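PDB 2VE3: putative cytochrome P450 120 from Synechocystis sp., which probably acts as a heme-dependent monooxygenase and binds retinoic acid. Local coordinates for residues Arg50-Asn55 and Ser183-Leu188; Ser119-Met124 and Leu293-Leu298; Glu133-Ala138 and Pro145-Met150; Ser274-Arg279 and Glu360-Glu365. One frame throughout, in Å; residues are numbered along the deposited sequence.

Contact 1: residues Arg50-Asn55 and Ser183-Leu188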
loop_
_atom_site.group_PDB
_atom_site.type_symbol
_atom_site.label_atom_id
_atom_site.label_comp_id
_atom_site.label_asym_id
_atom_site.label_seq_id
_atom_site.Cartn_x
_atom_site.Cartn_y
_atom_site.Cartn_z
ATOM N N ARG A 50 -18.582 11.575 10.148
ATOM C CA ARG A 50 -19.284 10.304 10.188
ATOM C C ARG A 50 -19.093 9.619 8.850
ATOM O O ARG A 50 -19.297 10.214 7.798
ATOM C CB ARG A 50 -20.756 10.509 10.529
ATOM C CG ARG A 50 -21.661 9.285 10.321
ATOM C CD ARG A 50 -23.080 9.645 10.679
ATOM N NE ARG A 50 -23.233 9.833 12.119
ATOM C CZ ARG A 50 -24.049 10.719 12.688
ATOM N NH1 ARG A 50 -24.787 11.531 11.943
ATOM N NH2 ARG A 50 -24.109 10.807 14.010
ATOM N N LEU A 51 -18.646 8.374 8.899
ATOM C CA LEU A 51 -18.368 7.630 7.683
ATOM C C LEU A 51 -18.905 6.215 7.830
ATOM O O LEU A 51 -18.674 5.572 8.841
ATOM C CB LEU A 51 -16.862 7.619 7.376
ATOM C CG LEU A 51 -16.097 8.954 7.299
ATOM C CD1 LEU A 51 -14.587 8.684 7.257
ATOM C CD2 LEU A 51 -16.523 9.803 6.124
ATOM N N PHE A 52 -19.651 5.767 6.821
ATOM C CA PHE A 52 -20.217 4.404 6.757
ATOM C C PHE A 52 -20.923 4.033 8.062
ATOM O O PHE A 52 -20.730 2.934 8.585
ATOM C CB PHE A 52 -19.126 3.368 6.458
ATOM C CG PHE A 52 -18.264 3.696 5.267
ATOM C CD1 PHE A 52 -18.599 3.225 4.003
ATOM C CD2 PHE A 52 -17.104 4.451 5.420
ATOM C CE1 PHE A 52 -17.805 3.515 2.907
ATOM C CE2 PHE A 52 -16.293 4.742 4.334
ATOM C CZ PHE A 52 -16.647 4.278 3.071
ATOM N N GLY A 53 -21.685 4.981 8.599
ATOM C CA GLY A 53 -22.450 4.791 9.824
ATOM C C GLY A 53 -21.698 4.903 11.136
ATOM O O GLY A 53 -22.301 4.703 12.193
ATOM N N LYS A 54 -20.393 5.205 11.080
ATOM C CA LYS A 54 -19.570 5.385 12.289
ATOM C C LYS A 54 -19.068 6.822 12.475
ATOM O O LYS A 54 -18.642 7.483 11.525
ATOM C CB LYS A 54 -18.338 4.458 12.297
ATOM C CG LYS A 54 -18.615 2.985 12.093
ATOM C CD LYS A 54 -18.977 2.288 13.392
ATOM C CE LYS A 54 -19.765 1.040 13.108
ATOM N NZ LYS A 54 -19.225 0.340 11.903
ATOM N N ASN A 55 -19.098 7.271 13.723
ATOM C CA ASN A 55 -18.469 8.521 14.140
ATOM C C ASN A 55 -16.961 8.339 14.153
ATOM O O ASN A 55 -16.454 7.405 14.787
ATOM C CB ASN A 55 -18.988 8.912 15.526
ATOM C CG ASN A 55 -20.503 9.166 15.529
ATOM O OD1 ASN A 55 -21.091 9.553 14.509
ATOM N ND2 ASN A 55 -21.132 8.946 16.672
ATOM N N SER A 183 -16.005 2.103 -1.273
ATOM C CA SER A 183 -17.224 2.475 -2.002
ATOM C C SER A 183 -18.442 2.361 -1.086
ATOM O O SER A 183 -18.337 1.869 0.050
ATOM C CB SER A 183 -17.414 1.571 -3.232
ATOM O OG SER A 183 -17.605 0.226 -2.832
ATOM N N LEU A 184 -19.597 2.809 -1.587
ATOM C CA LEU A 184 -20.868 2.636 -0.881
ATOM C C LEU A 184 -21.237 1.152 -0.889
ATOM O O LEU A 184 -21.403 0.586 -1.968
ATOM C CB LEU A 184 -22.006 3.422 -1.557
ATOM C CG LEU A 184 -22.066 4.950 -1.594
ATOM C CD1 LEU A 184 -23.471 5.387 -2.085
ATOM C CD2 LEU A 184 -21.728 5.597 -0.250
ATOM N N PRO A 185 -21.389 0.537 0.305
ATOM C CA PRO A 185 -21.631 -0.907 0.388
ATOM C C PRO A 185 -23.076 -1.289 -0.001
ATOM O O PRO A 185 -23.789 -1.934 0.771
ATOM C CB PRO A 185 -21.326 -1.235 1.854
ATOM C CG PRO A 185 -21.615 0.043 2.597
ATOM C CD PRO A 185 -21.385 1.181 1.639
ATOM N N ILE A 186 -23.481 -0.901 -1.208
ATOM C CA ILE A 186 -24.804 -1.235 -1.740
ATOM C C ILE A 186 -24.735 -2.460 -2.654
ATOM O O ILE A 186 -24.130 -2.418 -3.726
ATOM C CB ILE A 186 -25.477 -0.033 -2.405
ATOM C CG1 ILE A 186 -25.907 0.960 -1.321
ATOM C CG2 ILE A 186 -26.721 -0.464 -3.194
ATOM C CD1 ILE A 186 -26.454 2.273 -1.856
ATOM N N PRO A 187 -25.349 -3.565 -2.204
ATOM C CA PRO A 187 -25.278 -4.889 -2.814
ATOM C C PRO A 187 -26.229 -5.064 -3.999
ATOM O O PRO A 187 -27.136 -5.903 -3.957
ATOM C CB PRO A 187 -25.668 -5.839 -1.661
ATOM C CG PRO A 187 -26.078 -4.971 -0.514
ATOM C CD PRO A 187 -26.178 -3.567 -0.986
ATOM N N LEU A 188 -26.005 -4.275 -5.047
ATOM C CA LEU A 188 -26.746 -4.399 -6.295
ATOM C C LEU A 188 -25.713 -4.593 -7.393
ATOM O O LEU A 188 -24.592 -4.101 -7.253
ATOM C CB LEU A 188 -27.540 -3.112 -6.546
ATOM C CG LEU A 188 -28.804 -2.899 -5.711
ATOM C CD1 LEU A 188 -29.256 -1.435 -5.721
ATOM C CD2 LEU A 188 -29.905 -3.819 -6.223
#
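F52, in the two-residue turn of a beta hairpin, meets S183 and P185 in a small, buried contact between a ring edge and a loop backbone. The hairpin joins strands 47-51 and 54-59 of the P450 beta sheet, while 183-188 belongs to the linker between helices 170-181 and 192-215, the F-G loop of the family. A type I' turn from L51 to K54 forms the tip, closed by L51 N to K54 O and K54 N to L51 O, both 2.8 Å. From there the ring turns its edge to the linker: F52 CE1 lies 3.3 Å from S183 O, which sits in the ring plane, and F52 CD1 is 4.2 Å from P185 CD. P185 centres an inverse gamma turn, I186 N bonding L184 O at 2.7 Å. F29 and L30 of helix 26-31 and P81 also pack on F52, whose side chain lies about 9 Å from the bound retinoic acid. No hydrogen bond spans the segments; S183 O receives a weak one from S83 OG. The chemistry thus implies weak attraction: the slightly positive C-H edge at CE1 probably makes a favourable approach to S183 O, and the rest is apolar touch.

Contact 2: residues Ser119-Met124 and Leu293-Leu298; sequences SYLPKM and LTAETL
The second torsion of L121, near trans (chi2 -160°), stretches its branch so that CD1 leads from the N-terminal part of the D helix, 121-137, toward 293-298, while L298, its CG anti to the carbonyl carbon (chi1 -60°), sends its own branch back to meet it. In the P450 fold this pairs the D helix with the short, weakly bonded helix 295-298 in the connection between helices 274-285 and 302-314, the J and K helices. It illustrates how one aliphatic side chain can fasten a helix to a connecting segment without any hydrogen bond between them. The two leucines meet tip to tip, L121 CD1 lying 3.8 Å from L298 CD1 and L121 CD2 somewhat farther from that same methyl. L121 CD1 also rests on the main chain at T294 and A295, 3.8 Å from T294 C. The side chain of A295 adds its methyl, with CB 3.7 Å from L121 CD1. Within the connecting segment, T294 OG1 and T297 OG1 share a hydrogen bond of 3.1 Å, and weak backbone bonds run from T297 N and L298 N to T294 O. Beyond the pair, L399 and L403 of helix 394-411 also pack on L121, so the leucine is buried where three parts of the fold converge. K402 of that helix donates from NZ to L298 O, tying the short helix to it by a polar link as well. The fit is close at A295: L121 CD1 stands 3.4 Å from A295 N and 3.5 Å from A295 CA, the latter tighter than usual for two carbons.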
loop_
_atom_site.group_PDB
_atom_site.type_symbol
_atom_site.label_atom_id
_atom_site.label_comp_id
_atom_site.label_asym_id
_atom_site.label_seq_id
_atom_site.Cartn_x
_atom_site.Cartn_y
_atom_site.Cartn_z
ATOM N N SER A 119 15.421 -14.915 -2.845
ATOM C CA SER A 119 15.013 -15.921 -3.830
ATOM C C SER A 119 13.918 -15.459 -4.787
ATOM O O SER A 119 13.707 -16.090 -5.824
ATOM C CB SER A 119 14.606 -17.240 -3.146
ATOM O OG SER A 119 13.424 -17.108 -2.379
ATOM N N TYR A 120 13.225 -14.368 -4.452
ATOM C CA TYR A 120 12.197 -13.800 -5.341
ATOM C C TYR A 120 12.797 -13.084 -6.558
ATOM O O TYR A 120 12.152 -12.967 -7.602
ATOM C CB TYR A 120 11.290 -12.826 -4.579
ATOM C CG TYR A 120 10.231 -13.449 -3.683
ATOM C CD1 TYR A 120 9.721 -14.725 -3.935
ATOM C CD2 TYR A 120 9.698 -12.732 -2.606
ATOM C CE1 TYR A 120 8.727 -15.287 -3.117
ATOM C CE2 TYR A 120 8.705 -13.277 -1.786
ATOM C CZ TYR A 120 8.225 -14.555 -2.045
ATOM O OH TYR A 120 7.244 -15.101 -1.244
ATOM N N LEU A 121 14.033 -12.620 -6.418
ATOM C CA LEU A 121 14.660 -11.724 -7.405
ATOM C C LEU A 121 14.667 -12.133 -8.887
ATOM O O LEU A 121 14.216 -11.340 -9.725
ATOM C CB LEU A 121 16.076 -11.345 -6.976
ATOM C CG LEU A 121 16.154 -10.204 -5.979
ATOM C CD1 LEU A 121 17.546 -9.632 -6.033
ATOM C CD2 LEU A 121 15.130 -9.151 -6.360
ATOM N N PRO A 122 15.195 -13.341 -9.214
ATOM C CA PRO A 122 15.295 -13.769 -10.615
ATOM C C PRO A 122 13.976 -13.650 -11.404
ATOM O O PRO A 122 13.978 -13.095 -12.505
ATOM C CB PRO A 122 15.729 -15.237 -10.501
ATOM C CG PRO A 122 16.456 -15.306 -9.211
ATOM C CD PRO A 122 15.740 -14.367 -8.298
ATOM N N LYS A 123 12.873 -14.155 -10.846
ATOM C CA LYS A 123 11.568 -14.073 -11.513
ATOM C C LYS A 123 11.075 -12.641 -11.560
ATOM O O LYS A 123 10.460 -12.231 -12.547
ATOM C CB LYS A 123 10.495 -14.939 -10.829
ATOM C CG LYS A 123 10.584 -16.454 -11.050
ATOM C CD LYS A 123 11.625 -17.054 -10.120
ATOM C CE LYS A 123 11.482 -16.488 -8.709
ATOM N NZ LYS A 123 12.796 -16.186 -8.105
ATOM N N MET A 124 11.331 -11.897 -10.483
ATOM C CA MET A 124 10.916 -10.496 -10.407
ATOM C C MET A 124 11.634 -9.649 -11.445
ATOM O O MET A 124 11.007 -8.868 -12.132
ATOM C CB MET A 124 11.137 -9.897 -9.015
ATOM C CG MET A 124 10.574 -8.474 -8.905
ATOM S SD MET A 124 10.999 -7.605 -7.393
ATOM C CE MET A 124 10.115 -8.572 -6.169
ATOM N N LEU A 293 22.717 -8.869 -11.701
ATOM C CA LEU A 293 22.171 -8.082 -10.597
ATOM C C LEU A 293 21.669 -9.027 -9.496
ATOM O O LEU A 293 20.693 -9.759 -9.697
ATOM C CB LEU A 293 21.035 -7.173 -11.097
ATOM C CG LEU A 293 20.446 -6.096 -10.170
ATOM C CD1 LEU A 293 19.520 -5.162 -10.938
ATOM C CD2 LEU A 293 19.720 -6.690 -8.969
ATOM N N THR A 294 22.337 -9.002 -8.344
ATOM C CA THR A 294 21.984 -9.857 -7.204
ATOM C C THR A 294 21.330 -9.086 -6.067
ATOM O O THR A 294 21.308 -7.861 -6.067
ATOM C CB THR A 294 23.220 -10.584 -6.626
ATOM O OG1 THR A 294 24.386 -9.782 -6.834
ATOM C CG2 THR A 294 23.408 -11.941 -7.288
ATOM N N ALA A 295 20.810 -9.826 -5.093
ATOM C CA ALA A 295 20.233 -9.255 -3.882
ATOM C C ALA A 295 21.245 -8.431 -3.086
ATOM O O ALA A 295 20.876 -7.460 -2.425
ATOM C CB ALA A 295 19.642 -10.359 -3.016
ATOM N N GLU A 296 22.515 -8.822 -3.148
ATOM C CA GLU A 296 23.561 -8.102 -2.426
ATOM C C GLU A 296 23.958 -6.815 -3.168
ATOM O O GLU A 296 24.460 -5.874 -2.556
ATOM C CB GLU A 296 24.780 -9.005 -2.148
ATOM C CG GLU A 296 24.449 -10.446 -1.644
ATOM C CD GLU A 296 23.429 -10.496 -0.487
ATOM O OE1 GLU A 296 22.230 -10.763 -0.759
ATOM O OE2 GLU A 296 23.819 -10.263 0.685
ATOM N N THR A 297 23.717 -6.778 -4.480
ATOM C CA THR A 297 23.948 -5.578 -5.291
ATOM C C THR A 297 22.981 -4.432 -4.941
ATOM O O THR A 297 23.400 -3.276 -4.777
ATOM C CB THR A 297 23.886 -5.912 -6.796
ATOM O OG1 THR A 297 25.015 -6.735 -7.138
ATOM C CG2 THR A 297 23.902 -4.643 -7.656
ATOM N N LEU A 298 21.698 -4.760 -4.825
ATOM C CA LEU A 298 20.666 -3.801 -4.413
ATOM C C LEU A 298 20.854 -3.278 -2.984
ATOM O O LEU A 298 20.309 -2.232 -2.622
ATOM C CB LEU A 298 19.279 -4.435 -4.543
ATOM C CG LEU A 298 18.806 -4.920 -5.917
ATOM C CD1 LEU A 298 17.591 -5.825 -5.767
ATOM C CD2 LEU A 298 18.512 -3.759 -6.870
#

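Contact 3: residues Glu133-Ala138 and Pro145-Met150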
loop_
_atom_site.group_PDB
_atom_site.type_symbol
_atom_site.label_atom_id
_atom_site.label_comp_id
_atom_site.label_asym_id
_atom_site.label_seq_id
_atom_site.Cartn_x
_atom_site.Cartn_y
_atom_site.Cartn_z
ATOM N N GLU A 133 11.445 -3.605 -21.885
ATOM C CA GLU A 133 11.719 -3.877 -23.291
ATOM C C GLU A 133 10.531 -3.508 -24.187
ATOM O O GLU A 133 10.702 -2.807 -25.187
ATOM C CB GLU A 133 12.134 -5.344 -23.478
ATOM C CG GLU A 133 12.090 -5.825 -24.936
ATOM C CD GLU A 133 13.076 -6.938 -25.226
ATOM O OE1 GLU A 133 14.286 -6.751 -24.960
ATOM O OE2 GLU A 133 12.644 -7.992 -25.738
ATOM N N GLN A 134 9.337 -3.975 -23.822
ATOM C CA GLN A 134 8.111 -3.599 -24.522
ATOM C C GLN A 134 7.911 -2.077 -24.544
ATOM O O GLN A 134 7.685 -1.499 -25.611
ATOM C CB GLN A 134 6.886 -4.300 -23.916
ATOM C CG GLN A 134 5.589 -4.073 -24.718
ATOM C CD GLN A 134 4.328 -3.988 -23.843
ATOM O OE1 GLN A 134 4.393 -4.121 -22.615
ATOM N NE2 GLN A 134 3.175 -3.763 -24.481
ATOM N N TRP A 135 8.013 -1.431 -23.377
ATOM C CA TRP A 135 7.800 0.025 -23.276
ATOM C C TRP A 135 8.854 0.846 -24.024
ATOM O O TRP A 135 8.541 1.890 -24.599
ATOM C CB TRP A 135 7.716 0.490 -21.818
ATOM C CG TRP A 135 6.660 -0.201 -21.003
ATOM C CD1 TRP A 135 5.440 -0.651 -21.435
ATOM C CD2 TRP A 135 6.732 -0.510 -19.608
ATOM N NE1 TRP A 135 4.752 -1.226 -20.390
ATOM C CE2 TRP A 135 5.525 -1.158 -19.259
ATOM C CE3 TRP A 135 7.703 -0.304 -18.616
ATOM C CZ2 TRP A 135 5.259 -1.596 -17.953
ATOM C CZ3 TRP A 135 7.440 -0.747 -17.323
ATOM C CH2 TRP A 135 6.227 -1.388 -17.007
ATOM N N GLY A 136 10.090 0.367 -24.002
ATOM C CA GLY A 136 11.180 0.986 -24.751
ATOM C C GLY A 136 11.031 0.956 -26.269
ATOM O O GLY A 136 11.591 1.813 -26.956
ATOM N N LYS A 137 10.290 -0.036 -26.780
ATOM C CA LYS A 137 9.957 -0.153 -28.208
ATOM C C LYS A 137 8.886 0.831 -28.640
ATOM O O LYS A 137 8.918 1.324 -29.768
ATOM C CB LYS A 137 9.469 -1.560 -28.550
ATOM C CG LYS A 137 10.548 -2.620 -28.623
ATOM C CD LYS A 137 9.963 -3.925 -29.131
ATOM C CE LYS A 137 10.622 -5.126 -28.462
ATOM N NZ LYS A 137 10.034 -6.415 -28.929
ATOM N N ALA A 138 7.932 1.109 -27.750
ATOM C CA ALA A 138 6.795 1.986 -28.067
ATOM C C ALA A 138 7.213 3.440 -28.249
ATOM O O ALA A 138 8.332 3.822 -27.890
ATOM C CB ALA A 138 5.712 1.879 -26.977
ATOM N N PRO A 145 -1.651 2.387 -16.466
ATOM C CA PRO A 145 -2.285 1.079 -16.725
ATOM C C PRO A 145 -1.291 -0.042 -16.998
ATOM O O PRO A 145 -1.560 -1.204 -16.676
ATOM C CB PRO A 145 -3.111 1.330 -17.998
ATOM C CG PRO A 145 -3.292 2.792 -18.061
ATOM C CD PRO A 145 -2.060 3.384 -17.474
ATOM N N GLN A 146 -0.159 0.315 -17.597
ATOM C CA GLN A 146 0.958 -0.604 -17.808
ATOM C C GLN A 146 1.610 -1.062 -16.510
ATOM O O GLN A 146 1.916 -2.239 -16.358
ATOM C CB GLN A 146 2.021 0.033 -18.704
ATOM C CG GLN A 146 1.613 0.168 -20.165
ATOM C CD GLN A 146 1.247 -1.154 -20.817
ATOM O OE1 GLN A 146 2.047 -2.104 -20.858
ATOM N NE2 GLN A 146 0.035 -1.213 -21.354
ATOM N N LEU A 147 1.844 -0.119 -15.598
ATOM C CA LEU A 147 2.406 -0.425 -14.287
ATOM C C LEU A 147 1.484 -1.368 -13.520
ATOM O O LEU A 147 1.968 -2.242 -12.820
ATOM C CB LEU A 147 2.656 0.856 -13.489
ATOM C CG LEU A 147 3.792 1.758 -14.013
ATOM C CD1 LEU A 147 3.659 3.146 -13.409
ATOM C CD2 LEU A 147 5.187 1.179 -13.733
ATOM N N ARG A 148 0.169 -1.194 -13.696
ATOM C CA ARG A 148 -0.841 -2.066 -13.096
ATOM C C ARG A 148 -0.757 -3.486 -13.636
ATOM O O ARG A 148 -0.951 -4.442 -12.886
ATOM C CB ARG A 148 -2.256 -1.518 -13.299
ATOM C CG ARG A 148 -2.564 -0.291 -12.469
ATOM C CD ARG A 148 -4.047 0.024 -12.417
ATOM N NE ARG A 148 -4.779 -0.938 -11.602
ATOM C CZ ARG A 148 -4.900 -0.884 -10.280
ATOM N NH1 ARG A 148 -4.331 0.105 -9.593
ATOM N NH2 ARG A 148 -5.590 -1.835 -9.640
ATOM N N ARG A 149 -0.451 -3.628 -14.927
ATOM C CA ARG A 149 -0.286 -4.966 -15.519
ATOM C C ARG A 149 0.943 -5.652 -14.947
ATOM O O ARG A 149 0.863 -6.798 -14.519
ATOM C CB ARG A 149 -0.230 -4.919 -17.048
ATOM C CG ARG A 149 -1.542 -4.458 -17.695
ATOM C CD ARG A 149 -1.743 -5.023 -19.113
ATOM N NE ARG A 149 -2.698 -6.140 -19.108
ATOM C CZ ARG A 149 -4.021 -6.012 -19.241
ATOM N NH1 ARG A 149 -4.574 -4.809 -19.406
ATOM N NH2 ARG A 149 -4.796 -7.088 -19.209
ATOM N N MET A 150 2.060 -4.927 -14.910
ATOM C CA MET A 150 3.318 -5.438 -14.386
ATOM C C MET A 150 3.228 -5.864 -12.921
ATOM O O MET A 150 3.570 -7.000 -12.601
ATOM C CB MET A 150 4.434 -4.416 -14.563
ATOM C CG MET A 150 5.826 -4.923 -14.133
ATOM S SD MET A 150 7.039 -3.601 -13.900
ATOM C CE MET A 150 6.303 -2.708 -12.546
#
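W135 and Q146 join two consecutive antiparallel helices, 121-137 and 143-159, the D and E helices of the P450 helical core. W135 NE1 donates to Q146 OE1 at 2.9 Å, and the N-H points almost straight at the oxygen (167°), which lies in the indole plane. The amide stands nearly perpendicular to the indole. With CG anti to the carbonyl carbon (chi1 -72°), Q146 sets CG 3.4 Å from W135 NE1, and a bend at chi2 (-58°) then turns the amide so that OE1 meets the N-H. The Q134 side chain crosses that of Q146 at about a right angle, its OE1 3.6 Å from Q146 OE1. The far end of the indole meets apolar side chains, with W135 CH2 4.3 Å from L147 CD2.

Farther out, W143 meets W135 edge to face and Y131 adds a second ring, while F404 of helix 394-411 touches W135, L147 and M150 alike. The axes of 133-137 and 145-150 come no nearer than 12.5 Å, a gap that the large indole bridges; W135 is buried, and Q146 satisfies its N-H at the more open side of the interface. A Met-aromatic contact completes it: M150 SD approaches the six-membered ring obliquely, 3.9 Å from W135 CH2.

Contact 4: residues Ser274-Arg279 and Glu360-Glu365; sequences SDIRER and EKFDPE
I276 and P364 bring the two backbones closest, their CA atoms 8.3 Å apart, where the first turns of helix 274-285 run beside an extended chain that tightens into a 3-10 turn at 364-365. I276 fills the gap between them. Its CG1 branch is anti to the carbonyl carbon and fully extended, which carries CD1 to the F362 ring, 3.4 Å from F362 CE2, in an oblique approach. The same methyl lies 3.6 Å from P364 CD, and the second branch also takes part, I276 CG2 being 3.9 Å from P364 CG. One turn along the helix, R279 adds charge to this apolar grip. Bent at chi3, its chain presents the guanidinium edge to E365, and R279 NH1 forms a salt bridge of 2.7 Å to E365 OE2 (N-H...O angle 143°), meeting it on the syn side but 35° out of the carboxylate plane. A water completes the ring of bonds: it accepts from R279 NH2 at 3.2 Å and donates to E365 OE1. This second link should help fix how the two flat groups are turned. The loop is shaped from within by an Asx turn, D363 OD1 accepting from E365 N at 3.1 Å. Y303 and V307 of helix 302-314 also pack on I276. E310 of that helix accepts from D363 N, while R366 reaches back to K361 O. P364, E365 and R366 open the PERF sequence; the contact joins the J helix to this segment, which lies beside the K helix, a signature region of cytochromes P450.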
loop_
_atom_site.group_PDB
_atom_site.type_symbol
_atom_site.label_atom_id
_atom_site.label_comp_id
_atom_site.label_asym_id
_atom_site.label_seq_id
_atom_site.Cartn_x
_atom_site.Cartn_y
_atom_site.Cartn_z
ATOM N N SER A 274 15.262 15.282 -12.873
ATOM C CA SER A 274 16.295 14.595 -13.633
ATOM C C SER A 274 17.706 14.660 -13.013
ATOM O O SER A 274 18.620 13.952 -13.446
ATOM C CB SER A 274 16.320 15.171 -15.048
ATOM O OG SER A 274 16.653 16.557 -15.016
ATOM N N ASP A 275 17.890 15.557 -12.060
ATOM C CA ASP A 275 19.144 15.700 -11.349
ATOM C C ASP A 275 19.242 14.601 -10.317
ATOM O O ASP A 275 20.304 14.034 -10.120
ATOM C CB ASP A 275 19.234 17.084 -10.681
ATOM C CG ASP A 275 18.046 17.381 -9.745
ATOM O OD1 ASP A 275 16.889 16.985 -10.047
ATOM O OD2 ASP A 275 18.273 18.038 -8.706
ATOM N N ILE A 276 18.125 14.321 -9.651
ATOM C CA ILE A 276 18.036 13.221 -8.695
ATOM C C ILE A 276 18.183 11.887 -9.428
ATOM O O ILE A 276 18.888 10.987 -8.966
ATOM C CB ILE A 276 16.718 13.294 -7.845
ATOM C CG1 ILE A 276 16.648 14.644 -7.130
ATOM C CG2 ILE A 276 16.666 12.141 -6.843
ATOM C CD1 ILE A 276 15.453 14.858 -6.241
ATOM N N ARG A 277 17.552 11.796 -10.595
ATOM C CA ARG A 277 17.653 10.637 -11.476
ATOM C C ARG A 277 19.113 10.306 -11.832
ATOM O O ARG A 277 19.513 9.134 -11.813
ATOM C CB ARG A 277 16.827 10.908 -12.742
ATOM C CG ARG A 277 16.677 9.740 -13.715
ATOM C CD ARG A 277 15.470 10.004 -14.587
ATOM N NE ARG A 277 15.778 10.598 -15.885
ATOM C CZ ARG A 277 14.999 11.471 -16.524
ATOM N NH1 ARG A 277 13.882 11.911 -15.974
ATOM N NH2 ARG A 277 15.365 11.942 -17.704
ATOM N N GLU A 278 19.894 11.338 -12.152
ATOM C CA GLU A 278 21.307 11.169 -12.495
ATOM C C GLU A 278 22.174 10.714 -11.318
ATOM O O GLU A 278 23.098 9.938 -11.503
ATOM C CB GLU A 278 21.884 12.469 -13.053
ATOM C CG GLU A 278 21.468 12.790 -14.466
ATOM C CD GLU A 278 22.167 11.929 -15.508
ATOM O OE1 GLU A 278 23.156 11.227 -15.167
ATOM O OE2 GLU A 278 21.716 11.959 -16.674
ATOM N N ARG A 279 21.900 11.230 -10.122
ATOM C CA ARG A 279 22.634 10.829 -8.928
ATOM C C ARG A 279 22.417 9.357 -8.595
ATOM O O ARG A 279 23.331 8.692 -8.105
ATOM C CB ARG A 279 22.260 11.692 -7.726
ATOM C CG ARG A 279 22.600 13.183 -7.859
ATOM C CD ARG A 279 22.501 13.890 -6.508
ATOM N NE ARG A 279 23.316 13.221 -5.490
ATOM C CZ ARG A 279 23.179 13.373 -4.173
ATOM N NH1 ARG A 279 22.234 14.172 -3.679
ATOM N NH2 ARG A 279 23.993 12.713 -3.343
ATOM N N GLU A 360 5.850 20.312 0.264
ATOM C CA GLU A 360 5.413 20.026 -1.088
ATOM C C GLU A 360 6.597 19.646 -1.969
ATOM O O GLU A 360 6.416 19.190 -3.100
ATOM C CB GLU A 360 4.650 21.226 -1.667
ATOM C CG GLU A 360 5.543 22.410 -2.108
ATOM C CD GLU A 360 5.996 23.310 -0.961
ATOM O OE1 GLU A 360 5.438 23.218 0.159
ATOM O OE2 GLU A 360 6.913 24.132 -1.194
ATOM N N LYS A 361 7.806 19.815 -1.436
ATOM C CA LYS A 361 9.028 19.627 -2.227
ATOM C C LYS A 361 9.640 18.251 -2.060
ATOM O O LYS A 361 9.763 17.742 -0.949
ATOM C CB LYS A 361 10.069 20.714 -1.928
ATOM C CG LYS A 361 9.636 22.117 -2.321
ATOM C CD LYS A 361 10.852 22.951 -2.696
ATOM C CE LYS A 361 10.485 24.145 -3.568
ATOM N NZ LYS A 361 10.193 25.369 -2.772
ATOM N N PHE A 362 10.001 17.661 -3.191
ATOM C CA PHE A 362 10.640 16.361 -3.271
ATOM C C PHE A 362 12.133 16.514 -2.990
ATOM O O PHE A 362 12.888 16.994 -3.843
ATOM C CB PHE A 362 10.380 15.746 -4.655
ATOM C CG PHE A 362 10.995 14.394 -4.855
ATOM C CD1 PHE A 362 10.512 13.282 -4.171
ATOM C CD2 PHE A 362 12.047 14.225 -5.744
ATOM C CE1 PHE A 362 11.080 12.031 -4.345
ATOM C CE2 PHE A 362 12.630 12.963 -5.921
ATOM C CZ PHE A 362 12.133 11.860 -5.226
ATOM N N ASP A 363 12.556 16.105 -1.794
ATOM C CA ASP A 363 13.956 16.245 -1.370
ATOM C C ASP A 363 14.499 15.025 -0.601
ATOM O O ASP A 363 14.292 14.907 0.593
ATOM C CB ASP A 363 14.112 17.525 -0.532
ATOM C CG ASP A 363 15.513 17.702 0.032
ATOM O OD1 ASP A 363 16.514 17.238 -0.595
ATOM O OD2 ASP A 363 15.599 18.316 1.122
ATOM N N PRO A 364 15.153 14.094 -1.305
ATOM C CA PRO A 364 15.854 12.945 -0.742
ATOM C C PRO A 364 16.846 13.243 0.416
ATOM O O PRO A 364 17.040 12.387 1.285
ATOM C CB PRO A 364 16.581 12.382 -1.953
ATOM C CG PRO A 364 15.650 12.680 -3.078
ATOM C CD PRO A 364 15.187 14.068 -2.773
ATOM N N GLU A 365 17.444 14.437 0.415
ATOM C CA GLU A 365 18.407 14.865 1.438
ATOM C C GLU A 365 17.823 14.949 2.847
ATOM O O GLU A 365 18.557 15.187 3.785
ATOM C CB GLU A 365 19.039 16.226 1.086
ATOM C CG GLU A 365 19.703 16.298 -0.278
ATOM C CD GLU A 365 20.895 15.372 -0.403
ATOM O OE1 GLU A 365 21.780 15.410 0.474
ATOM O OE2 GLU A 365 20.952 14.606 -1.380
HETATM O O HOH W 1 23.872 13.151 -0.220
#

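From the N terminus, contact 1 opens at 50-55 and closes a long loop at 183-188, tying the beta sheet to the F-G linker. Contact 2 opens inside that loop, at 119-124, but closes beyond it at 293-298, so the two cross; it joins the D helix to the J-K connection. Contact 3, the short-range closure between 133-138 and 145-150, links the D and E helices and is nested within both. Contact 4 opens at 274-279, before contact 2 has closed, and ends at 360-365, joining the J helix to the PERF segment; it crosses contact 2 but follows contacts 1 and 3 in series. Contact 1 lies across the chain's centre from contacts 2 and 4.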